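Local coordinates for protein putative Phosphoglycerate mutase (Plasmodium falciparum, PDB 3EOZ) that probably acts as a serine/threonine-protein phosphatase of the phosphoglycerate mutase family, the part in the crystal being its histidine phosphatase domain, at residues 67-72 with 92-97; 71-76 with 148-153; 100-105 with 152-157; 132-137 with 160-165. One frame throughout, in Å; residues are numbered along the deposited sequence. Where two conformers were deposited one is given.

Interactions 1 to 3 lead from the edge of the sheet toward the probable active site, and interaction 4 packs two helices beside it. Interactions 1 and 2 flank strand 68-74, share Val71 and Ile72, and have centres about 8 Å apart. Interaction 3 continues along strand 148-154 from interaction 2, sharing Val152 and Ile153; a bond of 3.0 Å from Asp76 N to Asn103 OD1 ties the two together. Interaction 4 lies about 10 Å from interaction 3, centre to centre, with Phe162 CE2 3.9 Å from Cys154 SG. Each of the last two holds its own phosphate ion: one sits beside His155, probably in the catalytic pocket, the other, well apart from it, on Arg165.

Interaction 1: residues 67-72 with 92-97; sequences KKVSVI and PDANLI
The carbonyl oxygen of Asn95 is gripped from two neighbouring residues: Ile72 N donates a hydrogen bond to Asn95 O at 2.9 Å, and Val71 CA brings a C-H to the same oxygen at 3.3 Å. Ile72 O plays the matching role one step on, accepting from Ile97 N at 2.9 Å while Leu96 CA leans against it. The series opens at the other end with Asn95 N bonded to Ser70 O, a nearly straight bond of 173°. Such alternation, with Ile72 giving and receiving on flanking residues, is how parallel strands pair. The two belong to a beta-alpha-beta unit in which helix 78-88 carries the chain from strand 68-74 to strand 95-98, the outermost on this side of the sheet, and the short segments diverge by 29°.

Side chains then sort onto the two faces. On that of Val71 and Asn95, Val71 sets CG1 against the end of Ile97, 3.5 Å from its CD1; a chi1 of -170° turns that methyl beside its own carbonyl carbon. On the opposite face Ile72 and Leu96 run alongside each other, Leu96 CD1 standing 4.1 Å from Ile72 CB, while helix 78-88 packs over both. Ahead of the paired residues, Ala94 presses its CB onto Val69 O at 3.1 Å. Ser70 OG is hydrogen-bonded to Glu148 and Gln150 of the neighbouring strand 148-154.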
loop_
_atom_site.group_PDB
_atom_site.type_symbol
_atom_site.label_atom_id
_atom_site.label_comp_id
_atom_site.label_asym_id
_atom_site.label_seq_id
_atom_site.Cartn_x
_atom_site.Cartn_y
_atom_site.Cartn_z
ATOM N N LYS B 67 -15.784 -19.013 21.544
ATOM C CA LYS B 67 -15.633 -17.686 22.139
ATOM C C LYS B 67 -16.936 -16.940 21.912
ATOM O O LYS B 67 -17.555 -17.083 20.861
ATOM C CB LYS B 67 -14.409 -16.940 21.572
ATOM C CG LYS B 67 -13.221 -16.872 22.569
ATOM C CD LYS B 67 -11.852 -16.696 21.890
ATOM C CE LYS B 67 -10.813 -16.074 22.862
ATOM N NZ LYS B 67 -9.565 -15.608 22.184
ATOM N N LYS B 68 -17.370 -16.183 22.915
ATOM C CA LYS B 68 -18.718 -15.624 22.912
ATOM C C LYS B 68 -18.770 -14.285 22.182
ATOM O O LYS B 68 -18.005 -13.376 22.507
ATOM C CB LYS B 68 -19.209 -15.444 24.356
ATOM N N VAL B 69 -19.672 -14.177 21.204
ATOM C CA VAL B 69 -19.975 -12.912 20.529
ATOM C C VAL B 69 -21.249 -12.309 21.125
ATOM O O VAL B 69 -22.347 -12.725 20.789
ATOM C CB VAL B 69 -20.170 -13.109 19.000
ATOM C CG1 VAL B 69 -20.626 -11.826 18.339
ATOM C CG2 VAL B 69 -18.893 -13.597 18.357
ATOM N N SER B 70 -21.098 -11.311 21.985
ATOM C CA SER B 70 -22.229 -10.734 22.701
ATOM C C SER B 70 -23.010 -9.683 21.923
ATOM O O SER B 70 -24.230 -9.586 22.088
ATOM C CB SER B 70 -21.761 -10.136 24.033
ATOM O OG SER B 70 -20.750 -9.167 23.852
ATOM N N VAL B 71 -22.325 -8.882 21.099
ATOM C CA VAL B 71 -22.984 -7.805 20.335
ATOM C C VAL B 71 -22.493 -7.729 18.892
ATOM O O VAL B 71 -21.336 -7.971 18.610
ATOM C CB VAL B 71 -22.739 -6.423 20.964
ATOM C CG1 VAL B 71 -23.639 -5.360 20.298
ATOM C CG2 VAL B 71 -22.945 -6.464 22.478
ATOM N N ILE B 72 -23.397 -7.387 17.988
ATOM C CA ILE B 72 -23.071 -7.072 16.627
ATOM C C ILE B 72 -23.567 -5.643 16.411
ATOM O O ILE B 72 -24.767 -5.384 16.493
ATOM C CB ILE B 72 -23.758 -8.043 15.659
ATOM C CG1 ILE B 72 -23.247 -9.473 15.889
ATOM C CG2 ILE B 72 -23.497 -7.645 14.221
ATOM C CD1 ILE B 72 -23.999 -10.536 15.093
ATOM N N PRO B 92 -26.683 -16.763 17.154
ATOM C CA PRO B 92 -28.084 -16.497 17.520
ATOM C C PRO B 92 -28.219 -15.843 18.899
ATOM O O PRO B 92 -29.154 -15.073 19.122
ATOM C CB PRO B 92 -28.725 -17.892 17.510
ATOM C CG PRO B 92 -27.673 -18.839 16.945
ATOM C CD PRO B 92 -26.369 -18.204 17.233
ATOM N N ASP B 93 -27.265 -16.121 19.790
ATOM C CA ASP B 93 -27.250 -15.544 21.132
ATOM C C ASP B 93 -26.791 -14.073 21.196
ATOM O O ASP B 93 -26.745 -13.484 22.280
ATOM C CB ASP B 93 -26.351 -16.394 22.042
ATOM N N ALA B 94 -26.448 -13.473 20.057
ATOM C CA ALA B 94 -25.848 -12.146 20.065
ATOM C C ALA B 94 -26.889 -11.063 19.831
ATOM O O ALA B 94 -27.818 -11.236 19.050
ATOM C CB ALA B 94 -24.748 -12.072 19.010
ATOM N N ASN B 95 -26.712 -9.923 20.480
ATOM C CA ASN B 95 -27.642 -8.809 20.339
ATOM C C ASN B 95 -27.200 -7.828 19.243
ATOM O O ASN B 95 -26.063 -7.363 19.240
ATOM C CB ASN B 95 -27.782 -8.096 21.689
ATOM C CG ASN B 95 -28.124 -9.065 22.834
ATOM O OD1 ASN B 95 -27.298 -9.318 23.722
ATOM N ND2 ASN B 95 -29.324 -9.639 22.789
ATOM N N LEU B 96 -28.096 -7.534 18.308
ATOM C CA LEU B 96 -27.862 -6.512 17.305
ATOM C C LEU B 96 -28.095 -5.149 17.931
ATOM O O LEU B 96 -29.170 -4.897 18.447
ATOM C CB LEU B 96 -28.785 -6.708 16.099
ATOM C CG LEU B 96 -28.357 -7.789 15.085
ATOM C CD1 LEU B 96 -27.759 -8.988 15.787
ATOM C CD2 LEU B 96 -29.513 -8.235 14.209
ATOM N N ILE B 97 -27.083 -4.285 17.926
ATOM C CA ILE B 97 -27.241 -2.912 18.416
ATOM C C ILE B 97 -26.975 -1.896 17.314
ATOM O O ILE B 97 -25.952 -1.963 16.637
ATOM C CB ILE B 97 -26.349 -2.600 19.632
ATOM C CG1 ILE B 97 -26.959 -3.193 20.901
ATOM C CG2 ILE B 97 -26.229 -1.078 19.844
ATOM C CD1 ILE B 97 -27.065 -4.686 20.884
#

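Interaction 2: residues 71-76 with 148-153; sequences VIYHSD and EYQLVI
Tyr73 N donates to Leu151 O at 2.7 Å, and this bond, almost collinear with the acceptor's C=O, is the shortest of three backbone links between the strands. Leu151 N reaches Val71 O and Ile153 N reaches Tyr73 O, both at 3.0 Å, the alternation expected of parallel strands. Past the last of these the strands part, and a water takes over: it accepts from Ser75 N and donates to Ile153 O at 2.6 Å. At the same turn His74 ND1 bonds to Ser75 O, close to the plane of its ring, a bond that sets how the imidazole is turned.

These are inner strands of the histidine phosphatase sheet, brought together over a separation of more than seventy residues; strand 95-98 flanks one side and strand 22-28 the other. On the face of Val71, Gln150 and Tyr73, the tyrosine ring is met at one face and one edge. Val71 CG1 sits 3.4 Å above the middle of the ring face, whereas Gln150 CB meets the edge, 3.6 Å from Tyr73 CE1. A chi1 of -60° puts Gln150 CG against Val71 CB at 3.7 Å, and the bend at chi2 (81°) then turns its amide off the tyrosine, toward Ser70. On the other face aliphatic chains meet: Ile72 CG2 rests against Ile153 CD1 at 3.8 Å, its CG1 lies alongside Leu151 CD1, and Ala84 of helix 78-88 touches Ile153.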
loop_
_atom_site.group_PDB
_atom_site.type_symbol
_atom_site.label_atom_id
_atom_site.label_comp_id
_atom_site.label_asym_id
_atom_site.label_seq_id
_atom_site.Cartn_x
_atom_site.Cartn_y
_atom_site.Cartn_z
ATOM N N VAL B 71 -22.325 -8.882 21.099
ATOM C CA VAL B 71 -22.984 -7.805 20.335
ATOM C C VAL B 71 -22.493 -7.729 18.892
ATOM O O VAL B 71 -21.336 -7.971 18.610
ATOM C CB VAL B 71 -22.739 -6.423 20.964
ATOM C CG1 VAL B 71 -23.639 -5.360 20.298
ATOM C CG2 VAL B 71 -22.945 -6.464 22.478
ATOM N N ILE B 72 -23.397 -7.387 17.988
ATOM C CA ILE B 72 -23.071 -7.072 16.627
ATOM C C ILE B 72 -23.567 -5.643 16.411
ATOM O O ILE B 72 -24.767 -5.384 16.493
ATOM C CB ILE B 72 -23.758 -8.043 15.659
ATOM C CG1 ILE B 72 -23.247 -9.473 15.889
ATOM C CG2 ILE B 72 -23.497 -7.645 14.221
ATOM C CD1 ILE B 72 -23.999 -10.536 15.093
ATOM N N TYR B 73 -22.651 -4.710 16.156
ATOM C CA TYR B 73 -23.027 -3.298 15.967
ATOM C C TYR B 73 -23.220 -2.956 14.504
ATOM O O TYR B 73 -22.600 -3.571 13.637
ATOM C CB TYR B 73 -21.961 -2.383 16.538
ATOM C CG TYR B 73 -21.784 -2.500 18.017
ATOM C CD1 TYR B 73 -20.758 -3.265 18.559
ATOM C CD2 TYR B 73 -22.633 -1.843 18.880
ATOM C CE1 TYR B 73 -20.573 -3.365 19.930
ATOM C CE2 TYR B 73 -22.460 -1.932 20.248
ATOM C CZ TYR B 73 -21.431 -2.704 20.770
ATOM O OH TYR B 73 -21.270 -2.781 22.125
ATOM N N HIS B 74 -24.066 -1.972 14.218
ATOM C CA HIS B 74 -24.277 -1.558 12.840
ATOM C C HIS B 74 -24.858 -0.169 12.750
ATOM O O HIS B 74 -25.282 0.404 13.738
ATOM C CB HIS B 74 -25.185 -2.557 12.120
ATOM C CG HIS B 74 -26.557 -2.646 12.707
ATOM N ND1 HIS B 74 -27.565 -1.765 12.375
ATOM C CD2 HIS B 74 -27.085 -3.503 13.615
ATOM C CE1 HIS B 74 -28.650 -2.066 13.065
ATOM N NE2 HIS B 74 -28.384 -3.120 13.819
ATOM N N SER B 75 -24.862 0.377 11.544
ATOM C CA SER B 75 -25.403 1.721 11.303
ATOM C C SER B 75 -26.927 1.670 11.064
ATOM O O SER B 75 -27.528 0.607 11.091
ATOM C CB SER B 75 -24.719 2.333 10.084
ATOM O OG SER B 75 -25.244 1.756 8.896
ATOM N N ASP B 76 -27.522 2.833 10.804
ATOM C CA ASP B 76 -28.925 2.926 10.402
ATOM C C ASP B 76 -29.189 2.390 9.006
ATOM O O ASP B 76 -30.337 2.104 8.688
ATOM C CB ASP B 76 -29.393 4.379 10.400
ATOM C CG ASP B 76 -29.498 4.966 11.784
ATOM O OD1 ASP B 76 -29.481 4.186 12.755
ATOM O OD2 ASP B 76 -29.610 6.206 11.893
ATOM N N GLU B 148 -14.951 -12.322 25.571
ATOM C CA GLU B 148 -16.085 -11.651 24.959
ATOM C C GLU B 148 -15.624 -10.903 23.708
ATOM O O GLU B 148 -14.628 -10.190 23.743
ATOM C CB GLU B 148 -16.729 -10.692 25.957
ATOM C CG GLU B 148 -18.206 -10.427 25.672
ATOM C CD GLU B 148 -18.783 -9.370 26.600
ATOM O OE1 GLU B 148 -18.391 -9.390 27.788
ATOM O OE2 GLU B 148 -19.602 -8.525 26.146
ATOM N N TYR B 149 -16.349 -11.089 22.611
ATOM C CA TYR B 149 -16.112 -10.353 21.387
ATOM C C TYR B 149 -17.363 -9.608 20.924
ATOM O O TYR B 149 -18.465 -10.091 21.090
ATOM C CB TYR B 149 -15.682 -11.314 20.288
ATOM C CG TYR B 149 -14.278 -11.837 20.451
ATOM C CD1 TYR B 149 -13.206 -11.190 19.865
ATOM C CD2 TYR B 149 -14.026 -12.982 21.189
ATOM C CE1 TYR B 149 -11.912 -11.665 20.015
ATOM C CE2 TYR B 149 -12.743 -13.465 21.341
ATOM C CZ TYR B 149 -11.684 -12.805 20.746
ATOM O OH TYR B 149 -10.395 -13.278 20.892
ATOM N N GLN B 150 -17.181 -8.430 20.336
ATOM C CA GLN B 150 -18.245 -7.761 19.586
ATOM C C GLN B 150 -17.777 -7.564 18.144
ATOM O O GLN B 150 -16.577 -7.422 17.883
ATOM C CB GLN B 150 -18.610 -6.399 20.181
ATOM C CG GLN B 150 -19.103 -6.393 21.625
ATOM C CD GLN B 150 -17.989 -6.442 22.624
ATOM O OE1 GLN B 150 -17.049 -5.673 22.535
ATOM N NE2 GLN B 150 -18.070 -7.380 23.582
ATOM N N LEU B 151 -18.735 -7.559 17.217
ATOM C CA LEU B 151 -18.477 -7.372 15.800
ATOM C C LEU B 151 -18.991 -6.016 15.399
ATOM O O LEU B 151 -20.148 -5.693 15.639
ATOM C CB LEU B 151 -19.184 -8.441 14.981
ATOM C CG LEU B 151 -18.767 -9.885 15.261
ATOM C CD1 LEU B 151 -19.618 -10.859 14.461
ATOM C CD2 LEU B 151 -17.321 -10.094 14.936
ATOM N N VAL B 152 -18.124 -5.201 14.812
ATOM C CA VAL B 152 -18.522 -3.875 14.384
ATOM C C VAL B 152 -18.683 -3.950 12.879
ATOM O O VAL B 152 -17.717 -4.173 12.179
ATOM C CB VAL B 152 -17.478 -2.840 14.793
ATOM C CG1 VAL B 152 -17.967 -1.438 14.493
ATOM C CG2 VAL B 152 -17.180 -2.989 16.263
ATOM N N ILE B 153 -19.908 -3.809 12.387
ATOM C CA ILE B 153 -20.152 -3.840 10.947
ATOM C C ILE B 153 -20.047 -2.428 10.410
ATOM O O ILE B 153 -20.603 -1.498 10.991
ATOM C CB ILE B 153 -21.490 -4.470 10.583
ATOM C CG1 ILE B 153 -21.540 -5.897 11.134
ATOM C CG2 ILE B 153 -21.679 -4.485 9.066
ATOM C CD1 ILE B 153 -22.733 -6.644 10.677
HETATM O O HOH W 1 -22.684 -0.580 9.822
#

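Interaction 3: residues 100-105 with 152-157; sequences PNLNEG and VICHGN. With PO4 (phosphate ion), chain E.
Leu102, Glu104 and His155 form most of this contact, which brings the loop after strand 95-98 against the end of strand 148-154 and the start of the following helix. Glu104 meets His155 at a ring face: its CB lies 3.8 Å from the imidazole centroid, in a CH-pi contact displaced toward the rim. With chi1 at 69°, the glutamate chain runs across the ring, and its carboxylate stands 66° from the ring plane with OE1 3.0 Å from His155 CD2. That oxygen also forms a salt bridge with Arg79, which touches His155 too.

In histidine phosphatases a histidine at this strand-to-helix junction and a glutamate from the loop commonly belong to the catalytic pocket, and His155 and Glu104 are consistent with those roles. A phosphate ion, likely picked up from the crystallisation solution, lies over the opposite face of His155, modelled so close to the ring that its exact position is doubtful; Gly156 N makes a bent bond to its O1 as modelled (2.9 Å). His155 is itself the N-cap, its ND1 accepting from Asn157 N, which lies in the ring plane, with an N-H...N angle of 168°; this bond fixes the imidazole's rotation.

Leu102 works deeper. Its CD2 packs on Val152 CG1 at 3.8 Å, CD1 comes within 3.7 Å of Ile153 O, and a water links Leu102 O to His155 N.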
loop_
_atom_site.group_PDB
_atom_site.type_symbol
_atom_site.label_atom_id
_atom_site.label_comp_id
_atom_site.label_asym_id
_atom_site.label_seq_id
_atom_site.Cartn_x
_atom_site.Cartn_y
_atom_site.Cartn_z
ATOM N N PRO B 100 -26.090 4.954 15.332
ATOM C CA PRO B 100 -26.089 5.973 14.282
ATOM C C PRO B 100 -24.726 6.654 14.053
ATOM O O PRO B 100 -24.513 7.227 12.987
ATOM C CB PRO B 100 -27.133 7.000 14.770
ATOM C CG PRO B 100 -27.435 6.668 16.142
ATOM C CD PRO B 100 -27.111 5.228 16.355
ATOM N N ASN B 101 -23.828 6.590 15.038
ATOM C CA ASN B 101 -22.444 7.067 14.872
ATOM C C ASN B 101 -21.623 6.290 13.818
ATOM O O ASN B 101 -20.650 6.833 13.293
ATOM C CB ASN B 101 -21.709 7.083 16.218
ATOM C CG ASN B 101 -22.160 8.220 17.123
ATOM O OD1 ASN B 101 -22.659 9.242 16.650
ATOM N ND2 ASN B 101 -21.935 8.069 18.418
ATOM N N LEU B 102 -22.035 5.049 13.507
ATOM C CA LEU B 102 -21.465 4.248 12.420
ATOM C C LEU B 102 -21.986 4.620 11.024
ATOM O O LEU B 102 -21.561 4.032 10.029
ATOM C CB LEU B 102 -21.741 2.751 12.657
ATOM C CG LEU B 102 -20.982 2.015 13.762
ATOM C CD1 LEU B 102 -21.520 0.631 13.908
ATOM C CD2 LEU B 102 -19.456 1.969 13.502
ATOM N N ASN B 103 -22.903 5.577 10.937
ATOM C CA ASN B 103 -23.434 6.022 9.642
ATOM C C ASN B 103 -22.357 6.563 8.725
ATOM O O ASN B 103 -21.551 7.397 9.132
ATOM C CB ASN B 103 -24.471 7.127 9.821
ATOM C CG ASN B 103 -25.809 6.611 10.324
ATOM O OD1 ASN B 103 -25.968 5.429 10.653
ATOM N ND2 ASN B 103 -26.782 7.501 10.382
ATOM N N GLU B 104 -22.380 6.104 7.477
ATOM C CA GLU B 104 -21.477 6.571 6.422
ATOM C C GLU B 104 -21.566 8.059 6.161
ATOM O O GLU B 104 -20.591 8.671 5.724
ATOM C CB GLU B 104 -21.843 5.885 5.115
ATOM C CG GLU B 104 -23.192 6.366 4.571
ATOM C CD GLU B 104 -23.853 5.369 3.668
ATOM O OE1 GLU B 104 -23.770 4.154 3.977
ATOM O OE2 GLU B 104 -24.467 5.805 2.658
ATOM N N GLY B 105 -22.746 8.634 6.364
ATOM C CA GLY B 105 -22.953 10.046 6.090
ATOM C C GLY B 105 -22.776 10.425 4.622
ATOM O O GLY B 105 -22.672 9.569 3.734
ATOM N N VAL B 152 -18.124 -5.201 14.812
ATOM C CA VAL B 152 -18.522 -3.875 14.384
ATOM C C VAL B 152 -18.683 -3.950 12.879
ATOM O O VAL B 152 -17.717 -4.173 12.179
ATOM C CB VAL B 152 -17.478 -2.840 14.793
ATOM C CG1 VAL B 152 -17.967 -1.438 14.493
ATOM C CG2 VAL B 152 -17.180 -2.989 16.263
ATOM N N ILE B 153 -19.908 -3.809 12.387
ATOM C CA ILE B 153 -20.152 -3.840 10.947
ATOM C C ILE B 153 -20.047 -2.428 10.410
ATOM O O ILE B 153 -20.603 -1.498 10.991
ATOM C CB ILE B 153 -21.490 -4.470 10.583
ATOM C CG1 ILE B 153 -21.540 -5.897 11.134
ATOM C CG2 ILE B 153 -21.679 -4.485 9.066
ATOM C CD1 ILE B 153 -22.733 -6.644 10.677
ATOM N N CYS B 154 -19.316 -2.279 9.309
ATOM C CA CYS B 154 -18.845 -0.959 8.873
ATOM C C CYS B 154 -18.985 -0.726 7.380
ATOM O O CYS B 154 -18.679 -1.591 6.563
ATOM C CB CYS B 154 -17.363 -0.800 9.217
ATOM S SG CYS B 154 -16.998 -0.586 10.950
ATOM N N HIS B 155 -19.425 0.472 7.039
ATOM C CA HIS B 155 -19.256 0.995 5.697
ATOM C C HIS B 155 -17.757 1.143 5.437
ATOM O O HIS B 155 -16.961 1.356 6.371
ATOM C CB HIS B 155 -19.942 2.347 5.578
ATOM C CG HIS B 155 -20.032 2.858 4.175
ATOM N ND1 HIS B 155 -18.939 3.333 3.476
ATOM C CD2 HIS B 155 -21.091 2.976 3.339
ATOM C CE1 HIS B 155 -19.322 3.724 2.273
ATOM N NE2 HIS B 155 -20.621 3.509 2.160
ATOM N N GLY B 156 -17.376 1.015 4.172
ATOM C CA GLY B 156 -15.977 1.129 3.766
ATOM C C GLY B 156 -15.335 2.439 4.166
ATOM O O GLY B 156 -14.164 2.443 4.550
ATOM N N ASN B 157 -16.077 3.545 4.089
ATOM C CA ASN B 157 -15.545 4.839 4.496
ATOM C C ASN B 157 -15.293 4.867 6.001
ATOM O O ASN B 157 -14.429 5.601 6.482
ATOM C CB ASN B 157 -16.500 5.976 4.093
ATOM C CG ASN B 157 -16.600 6.162 2.572
ATOM O OD1 ASN B 157 -15.770 5.671 1.814
ATOM N ND2 ASN B 157 -17.625 6.880 2.136
HETATM P P PO4 E . -20.050 -0.282 1.661
HETATM O O1 PO4 E . -19.137 -0.806 2.751
HETATM O O2 PO4 E . -19.205 0.011 0.444
HETATM O O3 PO4 E . -21.126 -1.302 1.343
HETATM O O4 PO4 E . -20.758 0.969 2.073
HETATM O O HOH W 2 -20.937 1.709 9.344
#

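Interaction 4: residues 132-137 with 160-165; sequences NKAYET and RYFLCR. With PO4 (phosphate ion), chain D.
Tyr135 and Phe162 mark the tight side of this helix pair, passing each other head to tail with Phe162 CD1 at the edge of the tyrosine ring, 3.7 Å from Tyr135 CD1. Phe162 then pushes the far end of its ring toward the other backbone, CE1 reaching Tyr135 CA at 3.6 Å and CZ lying near Ala134 CB. Ile131 and Phe139 extend this apolar core, and Leu26 of strand 22-28 also touches Phe162.

Helices 114-139 and 156-166 thus pack together beside the histidine phosphatase sheet, their short segments crossing at -62° with axes 10.5 Å apart at closest approach.

Toward the partly exposed side, polar contacts replace the apolar ones. Arg165, stretched out along its chain, lays its CD over the centre of the Tyr135 ring, 3.6 Å from the centroid, and spreads its guanidinium over the CD2 and CE2 side at 25° to the ring plane. NH1 donates a straight bond to Asn132 OD1 (2.7 Å) and a more bent one to Tyr161 OH of its own helix (2.9 Å). A phosphate ion lies at the guanidinium edge beside NE: Arg165 NE donates to its O4 at 2.7 Å, and Tyr135 OH to its O2.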
loop_
_atom_site.group_PDB
_atom_site.type_symbol
_atom_site.label_atom_id
_atom_site.label_comp_id
_atom_site.label_asym_id
_atom_site.label_seq_id
_atom_site.Cartn_x
_atom_site.Cartn_y
_atom_site.Cartn_z
ATOM N N ASN B 132 -15.639 10.297 15.227
ATOM C CA ASN B 132 -14.700 10.314 16.339
ATOM C C ASN B 132 -15.238 9.606 17.580
ATOM O O ASN B 132 -14.503 8.902 18.262
ATOM C CB ASN B 132 -14.315 11.730 16.746
ATOM C CG ASN B 132 -13.223 11.741 17.799
ATOM O OD1 ASN B 132 -12.045 11.575 17.479
ATOM N ND2 ASN B 132 -13.604 11.913 19.062
ATOM N N LYS B 133 -16.517 9.835 17.865
ATOM C CA LYS B 133 -17.212 9.193 18.951
ATOM C C LYS B 133 -17.265 7.670 18.748
ATOM O O LYS B 133 -17.036 6.931 19.685
ATOM C CB LYS B 133 -18.621 9.784 19.092
ATOM C CG LYS B 133 -19.452 9.206 20.258
ATOM C CD LYS B 133 -18.698 9.239 21.582
ATOM C CE LYS B 133 -19.575 8.842 22.778
ATOM N NZ LYS B 133 -19.837 7.383 22.842
ATOM N N ALA B 134 -17.557 7.218 17.534
ATOM C CA ALA B 134 -17.556 5.792 17.238
ATOM C C ALA B 134 -16.156 5.200 17.378
ATOM O O ALA B 134 -15.988 4.091 17.908
ATOM C CB ALA B 134 -18.088 5.526 15.836
ATOM N N TYR B 135 -15.155 5.931 16.887
ATOM C CA TYR B 135 -13.776 5.466 16.947
ATOM C C TYR B 135 -13.382 5.183 18.387
ATOM O O TYR B 135 -12.820 4.149 18.690
ATOM C CB TYR B 135 -12.815 6.500 16.327
ATOM C CG TYR B 135 -11.375 6.064 16.407
ATOM C CD1 TYR B 135 -10.912 5.016 15.624
ATOM C CD2 TYR B 135 -10.491 6.670 17.296
ATOM C CE1 TYR B 135 -9.585 4.593 15.711
ATOM C CE2 TYR B 135 -9.166 6.256 17.392
ATOM C CZ TYR B 135 -8.718 5.221 16.601
ATOM O OH TYR B 135 -7.418 4.794 16.688
ATOM N N GLU B 136 -13.688 6.116 19.277
ATOM C CA GLU B 136 -13.418 5.931 20.705
ATOM C C GLU B 136 -14.251 4.818 21.334
ATOM O O GLU B 136 -13.760 4.102 22.202
ATOM C CB GLU B 136 -13.674 7.220 21.455
ATOM C CG GLU B 136 -12.738 8.334 21.009
ATOM C CD GLU B 136 -12.887 9.601 21.813
ATOM O OE1 GLU B 136 -13.869 9.720 22.578
ATOM O OE2 GLU B 136 -12.007 10.481 21.676
ATOM N N THR B 137 -15.512 4.701 20.922
ATOM C CA THR B 137 -16.351 3.658 21.439
ATOM C C THR B 137 -15.703 2.311 21.147
ATOM O O THR B 137 -15.493 1.520 22.055
ATOM C CB THR B 137 -17.735 3.674 20.822
ATOM O OG1 THR B 137 -18.393 4.893 21.161
ATOM C CG2 THR B 137 -18.563 2.430 21.295
ATOM N N ARG B 160 -12.195 2.663 6.680
ATOM C CA ARG B 160 -11.058 3.431 6.209
ATOM C C ARG B 160 -10.607 4.423 7.248
ATOM O O ARG B 160 -9.420 4.484 7.566
ATOM C CB ARG B 160 -11.409 4.170 4.918
ATOM C CG ARG B 160 -10.210 4.819 4.268
ATOM C CD ARG B 160 -10.471 5.204 2.838
ATOM N NE ARG B 160 -11.490 6.244 2.750
ATOM C CZ ARG B 160 -12.560 6.200 1.959
ATOM N NH1 ARG B 160 -12.783 5.154 1.154
ATOM N NH2 ARG B 160 -13.416 7.219 1.969
ATOM N N TYR B 161 -11.545 5.207 7.770
ATOM C CA TYR B 161 -11.248 6.177 8.828
ATOM C C TYR B 161 -10.638 5.448 10.032
ATOM O O TYR B 161 -9.555 5.787 10.469
ATOM C CB TYR B 161 -12.507 6.953 9.238
ATOM C CG TYR B 161 -12.313 7.909 10.407
ATOM C CD1 TYR B 161 -12.353 7.456 11.713
ATOM C CD2 TYR B 161 -12.129 9.287 10.198
ATOM C CE1 TYR B 161 -12.179 8.324 12.785
ATOM C CE2 TYR B 161 -11.950 10.162 11.263
ATOM C CZ TYR B 161 -11.979 9.674 12.555
ATOM O OH TYR B 161 -11.804 10.528 13.624
ATOM N N PHE B 162 -11.316 4.425 10.542
ATOM C CA PHE B 162 -10.799 3.660 11.680
ATOM C C PHE B 162 -9.370 3.191 11.484
ATOM O O PHE B 162 -8.531 3.367 12.356
ATOM C CB PHE B 162 -11.681 2.425 11.976
ATOM C CG PHE B 162 -13.045 2.746 12.571
ATOM C CD1 PHE B 162 -13.362 4.023 13.057
ATOM C CD2 PHE B 162 -14.013 1.758 12.649
ATOM C CE1 PHE B 162 -14.607 4.290 13.605
ATOM C CE2 PHE B 162 -15.269 2.023 13.204
ATOM C CZ PHE B 162 -15.560 3.288 13.679
ATOM N N LEU B 163 -9.094 2.579 10.346
ATOM C CA LEU B 163 -7.803 1.918 10.151
ATOM C C LEU B 163 -6.713 2.914 9.806
ATOM O O LEU B 163 -5.583 2.779 10.276
ATOM C CB LEU B 163 -7.901 0.819 9.096
ATOM C CG LEU B 163 -8.720 -0.406 9.521
ATOM C CD1 LEU B 163 -8.780 -1.430 8.391
ATOM C CD2 LEU B 163 -8.133 -1.046 10.744
ATOM N N CYS B 164 -7.036 3.922 9.000
ATOM C CA CYS B 164 -6.052 4.989 8.752
ATOM C C CYS B 164 -5.601 5.583 10.082
ATOM O O CYS B 164 -4.402 5.813 10.319
ATOM C CB CYS B 164 -6.609 6.099 7.835
ATOM S SG CYS B 164 -6.689 5.631 6.094
ATOM N N ARG B 165 -6.577 5.802 10.954
ATOM C CA ARG B 165 -6.319 6.405 12.248
ATOM C C ARG B 165 -5.627 5.415 13.215
ATOM O O ARG B 165 -4.570 5.720 13.760
ATOM C CB ARG B 165 -7.621 6.951 12.810
ATOM C CG ARG B 165 -7.454 7.584 14.138
ATOM C CD ARG B 165 -8.681 8.381 14.568
ATOM N NE ARG B 165 -8.460 8.877 15.931
ATOM C CZ ARG B 165 -9.335 9.583 16.629
ATOM N NH1 ARG B 165 -10.516 9.891 16.110
ATOM N NH2 ARG B 165 -9.035 9.953 17.863
HETATM P P PO4 D . -5.335 7.804 17.964
HETATM O O1 PO4 D . -3.870 8.191 17.999
HETATM O O2 PO4 D . -5.463 6.292 18.042
HETATM O O3 PO4 D . -6.018 8.427 19.153
HETATM O O4 PO4 D . -5.955 8.394 16.716
#